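Local structure of putative L-alanine-DL-glutamate epimerase (Burkholderia xenovorans, 3GO2) at residues V62-H65 and E66-F69; L95-A98 and K99-L103; P127-R130 and I131-K135; V298-S301 and M302-A305. The protein probably acts as a racemase or epimerase of the mandelate racemase/muconate lactonizing enzyme family and binds magnesium. All blocks are in the same frame, centred on the assembly; numbering follows the deposited sequence.

Overall arrangement
Contacts 1, 2 and 4 form one connected group, while contact 3 lies on the opposite side of the chain's centre, about 32 Å or more from the others, centre to centre. Contacts 1 and 2 belong to the N-terminal domain, on helices 65-76 and 82-103. Contact 4 is on helix 298-310 of the barrel, and charged and polar side chains join it to contact 1. Contacts 2 and 4 are buried; contacts 1 and 3 are partly buried. Chemistry follows place. Contact 1 starts a helix at a subunit boundary, contact 2 holds an internal salt bridge, contact 4 pairs an amide with a lysine, and contact 3 adds an aromatic pair and lies beside the ligand site.

Contact 1 (V62-H65 and E66-F69); sequences VMEH and ERFF
The first turn of helix 65-76 is built here, with E64 at the N-cap and R67 one turn on. E64 is also the centre of an inverse gamma turn, closed by a weak bond from H65 N to M63 O. F68 N gives its hydrogen to E64 O at 3.2 Å, and F69 N does so to H65 O at 2.9 Å.

The side chains of E64 and R67 cross at a slant. E64 OE1 lies at the guanidinium edge, 3.8 Å from R67 NE, a long salt bridge. The carboxylate and guanidinium planes are 56° apart. A water adds a second link, from the backbone: it donates to E64 O at 2.8 Å and accepts from R67 NH2 in the guanidinium plane. The stronger partners lie beyond: E64 OE2 pairs with K114 of the second subunit, and R67 NH1 with E71.

A second water lies in the plane of the H65 ring, 2.8 Å from H65 ND1. It probably donates to E66 OE1, while E66 OE2 pairs with K303 of the barrel. The turn at the helix start thus joins its charges to a subunit boundary and a domain boundary, mostly through ionic and water-mediated bonds.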
# COMPACT_ATOMS: atom_id res chain seq x y z
N VAL A 62 8.06 -22.39 40.55
CA VAL A 62 7.86 -23.28 39.38
C VAL A 62 6.56 -22.98 38.64
O VAL A 62 6.44 -23.28 37.43
CB VAL A 62 7.88 -24.76 39.77
CG1 VAL A 62 6.61 -25.15 40.53
CG2 VAL A 62 8.07 -25.67 38.55
N MET A 63 5.60 -22.39 39.35
CA MET A 63 4.29 -22.13 38.77
C MET A 63 4.30 -20.92 37.83
O MET A 63 3.46 -20.81 36.93
CB MET A 63 3.26 -21.90 39.87
CG MET A 63 3.20 -23.01 40.92
SD MET A 63 2.75 -24.68 40.31
CE MET A 63 1.02 -24.54 40.40
N GLU A 64 5.27 -20.04 38.00
CA GLU A 64 5.26 -18.73 37.33
C GLU A 64 6.08 -18.77 36.04
O GLU A 64 7.10 -18.09 35.88
CB GLU A 64 5.75 -17.65 38.31
CG GLU A 64 4.76 -17.44 39.46
CD GLU A 64 5.18 -16.47 40.54
OE1 GLU A 64 6.19 -15.78 40.39
OE2 GLU A 64 4.46 -16.44 41.57
N HIS A 65 5.62 -19.56 35.08
CA HIS A 65 6.41 -19.72 33.86
C HIS A 65 6.39 -18.49 32.98
O HIS A 65 7.43 -18.14 32.39
CB HIS A 65 6.08 -21.02 33.10
CG HIS A 65 4.64 -21.18 32.68
ND1 HIS A 65 4.14 -20.67 31.51
CD2 HIS A 65 3.60 -21.82 33.28
CE1 HIS A 65 2.87 -21.00 31.39
NE2 HIS A 65 2.51 -21.71 32.44
N GLU A 66 5.27 -17.78 32.89
CA GLU A 66 5.26 -16.58 32.06
C GLU A 66 6.08 -15.45 32.71
O GLU A 66 6.65 -14.61 32.00
CB GLU A 66 3.84 -16.16 31.75
CG GLU A 66 3.76 -15.09 30.77
CD GLU A 66 3.98 -15.49 29.32
OE1 GLU A 66 4.55 -16.55 28.92
OE2 GLU A 66 3.60 -14.62 28.52
N ARG A 67 6.18 -15.45 34.04
CA ARG A 67 7.11 -14.53 34.70
C ARG A 67 8.55 -14.82 34.26
O ARG A 67 9.32 -13.89 33.92
CB ARG A 67 7.02 -14.65 36.23
CG ARG A 67 7.88 -13.64 37.00
CD ARG A 67 8.36 -14.25 38.33
NE ARG A 67 9.25 -15.39 38.10
CZ ARG A 67 10.51 -15.31 37.67
NH1 ARG A 67 11.10 -14.13 37.45
NH2 ARG A 67 11.20 -16.42 37.47
N PHE A 68 8.95 -16.08 34.31
CA PHE A 68 10.30 -16.47 33.84
C PHE A 68 10.51 -16.02 32.38
O PHE A 68 11.55 -15.47 32.03
CB PHE A 68 10.57 -17.97 33.97
CG PHE A 68 11.72 -18.44 33.10
CD1 PHE A 68 13.02 -18.18 33.46
CD2 PHE A 68 11.48 -19.01 31.87
CE1 PHE A 68 14.09 -18.55 32.64
CE2 PHE A 68 12.54 -19.39 31.03
CZ PHE A 68 13.85 -19.15 31.43
N PHE A 69 9.53 -16.29 31.54
CA PHE A 69 9.66 -15.93 30.14
C PHE A 69 9.86 -14.43 29.99
O PHE A 69 10.75 -13.96 29.26
CB PHE A 69 8.46 -16.39 29.31
CG PHE A 69 8.59 -16.02 27.87
CD1 PHE A 69 9.33 -16.81 27.00
CD2 PHE A 69 8.02 -14.87 27.40
CE1 PHE A 69 9.49 -16.42 25.68
CE2 PHE A 69 8.21 -14.47 26.09
CZ PHE A 69 8.93 -15.26 25.23
O HOH W 1 9.17 -18.37 37.80
O HOH W 2 5.52 -18.99 29.76

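Contact 2 (L95-A98 and K99-L103); sequences LLDA and KAKTL
The carboxylate of D97 is met by K101 one turn later. K101 NZ approaches D97 OD2 from the syn side, 32° out of the carboxylate plane. The distance from NZ to OD2 is 2.8 Å, a close salt bridge and hydrogen bond. A water lies 3.0 Å from D97 OD1 and probably donates to it. Backbone N-H groups of W34 and W375 also bind this carboxylate, at OD2 and OD1. The buried charge is therefore gripped at both oxygens. K101 NZ is shared too, with D378 and with V32 O.

The other flat group is the carbonyl of A98. T102 binds it from both faces of its plane. T102 OG1 donates to A98 O at 2.8 Å, and T102 N donates to the same oxygen at 2.9 Å. With chi1 at -64°, OG1 lies beside its own backbone N, which turns it back to A98 O.

The K101 chain is extended. Its stem runs along the backbone, K101 CG resting 3.3 Å from D97 O, before NZ arrives at the carboxylate. Plain helical bonds fill the rest, including A100 N to L96 O at 2.9 Å.

This is the C-terminal part of helix 82-103, in the N-terminal domain. L95, L96 and K99 pack on H65 of helix 65-76, and K99 NZ binds M63 O and E109 of the second subunit. L95 and A98 press on L25 of strand 19-27, and D97 ties the helix to strand 32-37.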
# COMPACT_ATOMS: atom_id res chain seq x y z
N LEU A 95 9.51 -26.21 32.67
CA LEU A 95 8.61 -25.56 33.65
C LEU A 95 7.19 -26.09 33.48
O LEU A 95 6.51 -26.39 34.47
CB LEU A 95 8.65 -24.04 33.50
CG LEU A 95 9.82 -23.28 34.11
CD1 LEU A 95 9.89 -21.84 33.61
CD2 LEU A 95 9.68 -23.28 35.63
N LEU A 96 6.73 -26.21 32.24
CA LEU A 96 5.36 -26.69 32.03
C LEU A 96 5.20 -28.12 32.53
O LEU A 96 4.21 -28.44 33.20
CB LEU A 96 4.98 -26.61 30.55
CG LEU A 96 4.78 -25.21 29.99
CD1 LEU A 96 4.75 -25.30 28.45
CD2 LEU A 96 3.50 -24.54 30.55
N ASP A 97 6.17 -28.98 32.22
CA ASP A 97 6.13 -30.36 32.69
C ASP A 97 6.01 -30.40 34.23
O ASP A 97 5.21 -31.15 34.83
CB ASP A 97 7.38 -31.10 32.25
CG ASP A 97 7.26 -32.60 32.42
OD1 ASP A 97 6.15 -33.15 32.22
OD2 ASP A 97 8.30 -33.23 32.74
N ALA A 98 6.87 -29.61 34.89
CA ALA A 98 6.91 -29.59 36.36
C ALA A 98 5.60 -29.05 36.95
O ALA A 98 5.09 -29.57 37.96
CB ALA A 98 8.11 -28.78 36.85
N LYS A 99 5.04 -28.03 36.32
CA LYS A 99 3.78 -27.48 36.76
C LYS A 99 2.63 -28.47 36.60
O LYS A 99 1.84 -28.65 37.52
CB LYS A 99 3.47 -26.20 36.00
CG LYS A 99 2.18 -25.52 36.45
CD LYS A 99 2.05 -24.11 35.89
CE LYS A 99 0.90 -23.34 36.49
NZ LYS A 99 0.81 -21.87 36.14
N ALA A 100 2.55 -29.11 35.44
CA ALA A 100 1.53 -30.10 35.21
C ALA A 100 1.67 -31.27 36.19
O ALA A 100 0.68 -31.71 36.76
CB ALA A 100 1.58 -30.62 33.76
N LYS A 101 2.89 -31.73 36.43
CA LYS A 101 3.10 -32.82 37.41
C LYS A 101 2.69 -32.38 38.82
O LYS A 101 2.10 -33.17 39.61
CB LYS A 101 4.56 -33.29 37.37
CG LYS A 101 4.84 -34.20 36.16
CD LYS A 101 6.34 -34.34 35.91
CE LYS A 101 6.62 -35.36 34.87
NZ LYS A 101 8.08 -35.43 34.50
N THR A 102 2.99 -31.13 39.15
CA THR A 102 2.62 -30.59 40.48
C THR A 102 1.11 -30.62 40.66
O THR A 102 0.60 -30.95 41.76
CB THR A 102 3.16 -29.16 40.69
OG1 THR A 102 4.59 -29.18 40.67
CG2 THR A 102 2.71 -28.58 41.99
N LEU A 103 0.38 -30.31 39.59
CA LEU A 103 -1.10 -30.33 39.60
C LEU A 103 -1.74 -31.66 39.20
O LEU A 103 -2.98 -31.80 39.20
CB LEU A 103 -1.64 -29.20 38.71
CG LEU A 103 -1.23 -27.78 39.09
CD1 LEU A 103 -1.69 -26.78 38.02
CD2 LEU A 103 -1.81 -27.42 40.49
O HOH W 3 7.14 -35.75 31.17

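Contact 3 (P127-R130 and I131-K135)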
# COMPACT_ATOMS: atom_id res chain seq x y z
N PRO A 127 11.93 -41.27 2.38
CA PRO A 127 12.97 -42.18 2.90
C PRO A 127 14.29 -41.52 3.33
O PRO A 127 15.35 -42.17 3.41
CB PRO A 127 13.21 -43.11 1.70
CG PRO A 127 12.85 -42.26 0.49
CD PRO A 127 12.07 -41.07 0.92
N THR A 128 14.24 -40.23 3.64
CA THR A 128 15.43 -39.46 3.93
C THR A 128 16.38 -40.08 4.96
O THR A 128 17.59 -40.13 4.73
CB THR A 128 15.00 -38.06 4.37
OG1 THR A 128 14.10 -37.53 3.41
CG2 THR A 128 16.17 -37.14 4.60
N TRP A 129 15.84 -40.53 6.09
CA TRP A 129 16.62 -41.18 7.13
C TRP A 129 17.27 -42.49 6.67
O TRP A 129 18.41 -42.73 6.98
CB TRP A 129 15.75 -41.43 8.37
CG TRP A 129 15.62 -40.29 9.35
CD1 TRP A 129 14.96 -40.35 10.55
CD2 TRP A 129 16.12 -38.94 9.25
NE1 TRP A 129 15.02 -39.14 11.19
CE2 TRP A 129 15.72 -38.26 10.41
CE3 TRP A 129 16.84 -38.25 8.27
CZ2 TRP A 129 16.02 -36.91 10.64
CZ3 TRP A 129 17.16 -36.92 8.50
CH2 TRP A 129 16.74 -36.26 9.68
N ARG A 130 16.55 -43.30 5.91
CA ARG A 130 17.13 -44.55 5.39
C ARG A 130 18.18 -44.31 4.32
O ARG A 130 19.05 -45.14 4.10
CB ARG A 130 16.04 -45.49 4.86
CG ARG A 130 15.14 -46.01 5.96
CD ARG A 130 13.95 -46.79 5.45
NE ARG A 130 13.03 -47.09 6.52
CZ ARG A 130 12.06 -48.00 6.47
NH1 ARG A 130 11.88 -48.72 5.36
NH2 ARG A 130 11.29 -48.19 7.51
N ILE A 131 18.11 -43.18 3.63
CA ILE A 131 19.12 -42.85 2.65
C ILE A 131 20.35 -42.21 3.30
O ILE A 131 21.50 -42.56 2.98
CB ILE A 131 18.58 -41.86 1.58
CG1 ILE A 131 17.44 -42.50 0.77
CG2 ILE A 131 19.71 -41.34 0.68
CD1 ILE A 131 16.69 -41.49 -0.08
N ASN A 132 20.10 -41.24 4.19
CA ASN A 132 21.17 -40.43 4.77
C ASN A 132 21.87 -41.05 5.97
O ASN A 132 23.08 -40.82 6.17
CB ASN A 132 20.64 -39.05 5.18
CG ASN A 132 20.25 -38.18 4.00
OD1 ASN A 132 20.53 -38.49 2.84
ND2 ASN A 132 19.65 -37.04 4.30
N HIS A 133 21.13 -41.83 6.77
CA HIS A 133 21.67 -42.42 8.00
C HIS A 133 21.40 -43.92 8.11
O HIS A 133 20.86 -44.40 9.10
CB HIS A 133 21.12 -41.63 9.20
CG HIS A 133 21.31 -40.16 9.08
ND1 HIS A 133 22.56 -39.57 9.13
CD2 HIS A 133 20.43 -39.15 8.92
CE1 HIS A 133 22.44 -38.27 8.98
NE2 HIS A 133 21.15 -37.98 8.85
N PRO A 134 21.78 -44.69 7.06
CA PRO A 134 21.52 -46.13 6.99
C PRO A 134 22.18 -46.96 8.10
O PRO A 134 21.73 -48.08 8.38
CB PRO A 134 22.10 -46.52 5.62
CG PRO A 134 23.13 -45.50 5.33
CD PRO A 134 22.57 -44.23 5.90
N LYS A 135 23.24 -46.43 8.72
CA LYS A 135 23.88 -47.08 9.88
C LYS A 135 22.91 -47.17 11.05
O LYS A 135 23.03 -48.05 11.91
CB LYS A 135 25.14 -46.30 10.28
CG LYS A 135 25.72 -46.62 11.67
CD LYS A 135 27.21 -46.93 11.65
CE LYS A 135 27.46 -48.44 11.57
NZ LYS A 135 28.71 -48.80 10.81
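P127 and I131 pack at the start of the short helix 128-132, where P127 is buried, whereas N132 and P134 lie on the more open side. A cis peptide bond precedes P127. I131 N donates to P127 O at 2.9 Å. The side chains of these two residues run side by side, with P127 CG 4.0 Å from I131 CD1. T128 holds N132 in the same way, N132 N binding T128 O at 2.8 Å. Their side chains point the same way, and N132 ND2 lies 3.5 Å from T128 CG2.

R130, also buried, is anchored by salt bridges to D347 and E153.

H133 leaves helical geometry, yet its N still reaches W129 O at 2.9 Å. Its imidazole turns an edge toward the face of the W129 six-membered ring, an offset edge-to-face pair with planes 69° apart. H133 CD2 makes the nearest approach, 3.8 Å from W129 CE3. The H133 ring also stacks on W17, and N132 CB lies over one of its faces. The looser side is left to partly exposed N132 and to P134, which is exposed and only brushes R130 O.

W129 also stacks on H125, which binds fumarate and 2-oxoglutarate in structures of this protein. T128 OG1 accepts from ND2 of N165, another fumarate-binding residue. W129 and T128 are thus placed as second-shell residues and probably help to position H125 and N165.

Contact 4 (V298-S301 and M302-A305); sequences VWQS and MKIA
V298 and M302 start the regular bonding of helix 298-310. M302 N donates to V298 O at 2.9 Å and makes a weaker bond to W299 O. I304 N binds Q300 O in the carbonyl plane at 3.2 Å. A305 N reaches S301 O at 2.9 Å. The helix follows strand 288-291 and precedes strand 314-317, so it is part of the beta-alpha succession of the barrel domain.

On the side chains, Q300 and K303 carry the contact. They lie side by side and point the same way. K303 NZ donates to Q300 OE1 at 2.9 Å, with a C=O...N angle of 121°. The lysine is fully extended, while Q300 folds at chi2, -44°, which brings its amide back beside the lysine. The other end of that amide, NE2, lies at the edge of the W299 ring, in its plane. Its hydrogen bonds go to the carboxylates of E92 and E66. K303 CE passes 4.2 Å from W299 CD1.

Parts of the other side chains lie against backbone oxygens. M302 CG sits 3.3 Å from V298 O. I304 CG1 rests on Q300 O. S301 OG bonds back to G297 O. Outward, W299 meets the H65 ring edge-to-face, and M302 and S301 pack on F332 of helix 323-335.

Both ends of the Q300 amide are used, one by a lysine and the other by acids. It thus bridges opposite charges. Since K303 also pairs with E66, the amide and the ammonium together probably help to stabilise that buried carboxylate in its charged form.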
# COMPACT_ATOMS: atom_id res chain seq x y z
N VAL A 298 6.16 -24.40 24.35
CA VAL A 298 4.78 -24.64 24.02
C VAL A 298 3.84 -23.50 24.40
O VAL A 298 2.85 -23.27 23.69
CB VAL A 298 4.32 -26.02 24.65
CG1 VAL A 298 2.80 -26.17 24.63
CG2 VAL A 298 5.01 -27.17 23.91
N TRP A 299 4.11 -22.77 25.49
CA TRP A 299 3.20 -21.70 25.89
C TRP A 299 3.27 -20.59 24.86
O TRP A 299 2.25 -20.07 24.42
CB TRP A 299 3.55 -21.17 27.28
CG TRP A 299 2.49 -20.33 27.88
CD1 TRP A 299 2.49 -18.98 28.02
CD2 TRP A 299 1.25 -20.78 28.42
NE1 TRP A 299 1.33 -18.57 28.64
CE2 TRP A 299 0.55 -19.66 28.89
CE3 TRP A 299 0.68 -22.05 28.58
CZ2 TRP A 299 -0.71 -19.77 29.50
CZ3 TRP A 299 -0.55 -22.14 29.19
CH2 TRP A 299 -1.22 -21.02 29.63
N GLN A 300 4.48 -20.25 24.43
CA GLN A 300 4.64 -19.26 23.38
C GLN A 300 4.02 -19.76 22.07
O GLN A 300 3.44 -18.97 21.33
CB GLN A 300 6.13 -18.93 23.18
CG GLN A 300 6.88 -18.44 24.42
CD GLN A 300 6.11 -17.42 25.23
OE1 GLN A 300 5.64 -16.43 24.69
NE2 GLN A 300 5.94 -17.70 26.53
N SER A 301 4.10 -21.07 21.81
CA SER A 301 3.56 -21.65 20.60
C SER A 301 2.04 -21.57 20.57
O SER A 301 1.46 -21.46 19.49
CB SER A 301 4.02 -23.10 20.43
OG SER A 301 5.42 -23.12 20.37
N MET A 302 1.38 -21.62 21.74
CA MET A 302 -0.07 -21.43 21.78
C MET A 302 -0.46 -20.01 21.29
O MET A 302 -1.45 -19.82 20.57
CB MET A 302 -0.64 -21.69 23.19
CG MET A 302 -0.47 -23.12 23.69
SD MET A 302 -1.06 -24.49 22.64
CE MET A 302 -2.84 -24.12 22.76
N LYS A 303 0.36 -19.01 21.65
CA LYS A 303 0.17 -17.65 21.20
C LYS A 303 0.25 -17.56 19.65
O LYS A 303 -0.62 -16.95 18.99
CB LYS A 303 1.21 -16.72 21.84
CG LYS A 303 1.17 -16.64 23.37
CD LYS A 303 2.30 -15.75 23.89
CE LYS A 303 2.34 -15.75 25.40
NZ LYS A 303 3.53 -14.95 25.91
N ILE A 304 1.28 -18.17 19.09
CA ILE A 304 1.49 -18.23 17.65
C ILE A 304 0.31 -18.96 16.98
O ILE A 304 -0.21 -18.51 15.95
CB ILE A 304 2.80 -18.91 17.30
CG1 ILE A 304 3.99 -18.17 17.90
CG2 ILE A 304 2.95 -19.07 15.80
CD1 ILE A 304 5.27 -19.04 17.89
N ALA A 305 -0.13 -20.07 17.56
CA ALA A 305 -1.27 -20.78 17.00
C ALA A 305 -2.54 -19.92 16.96
O ALA A 305 -3.29 -19.93 15.97
CB ALA A 305 -1.53 -22.06 17.79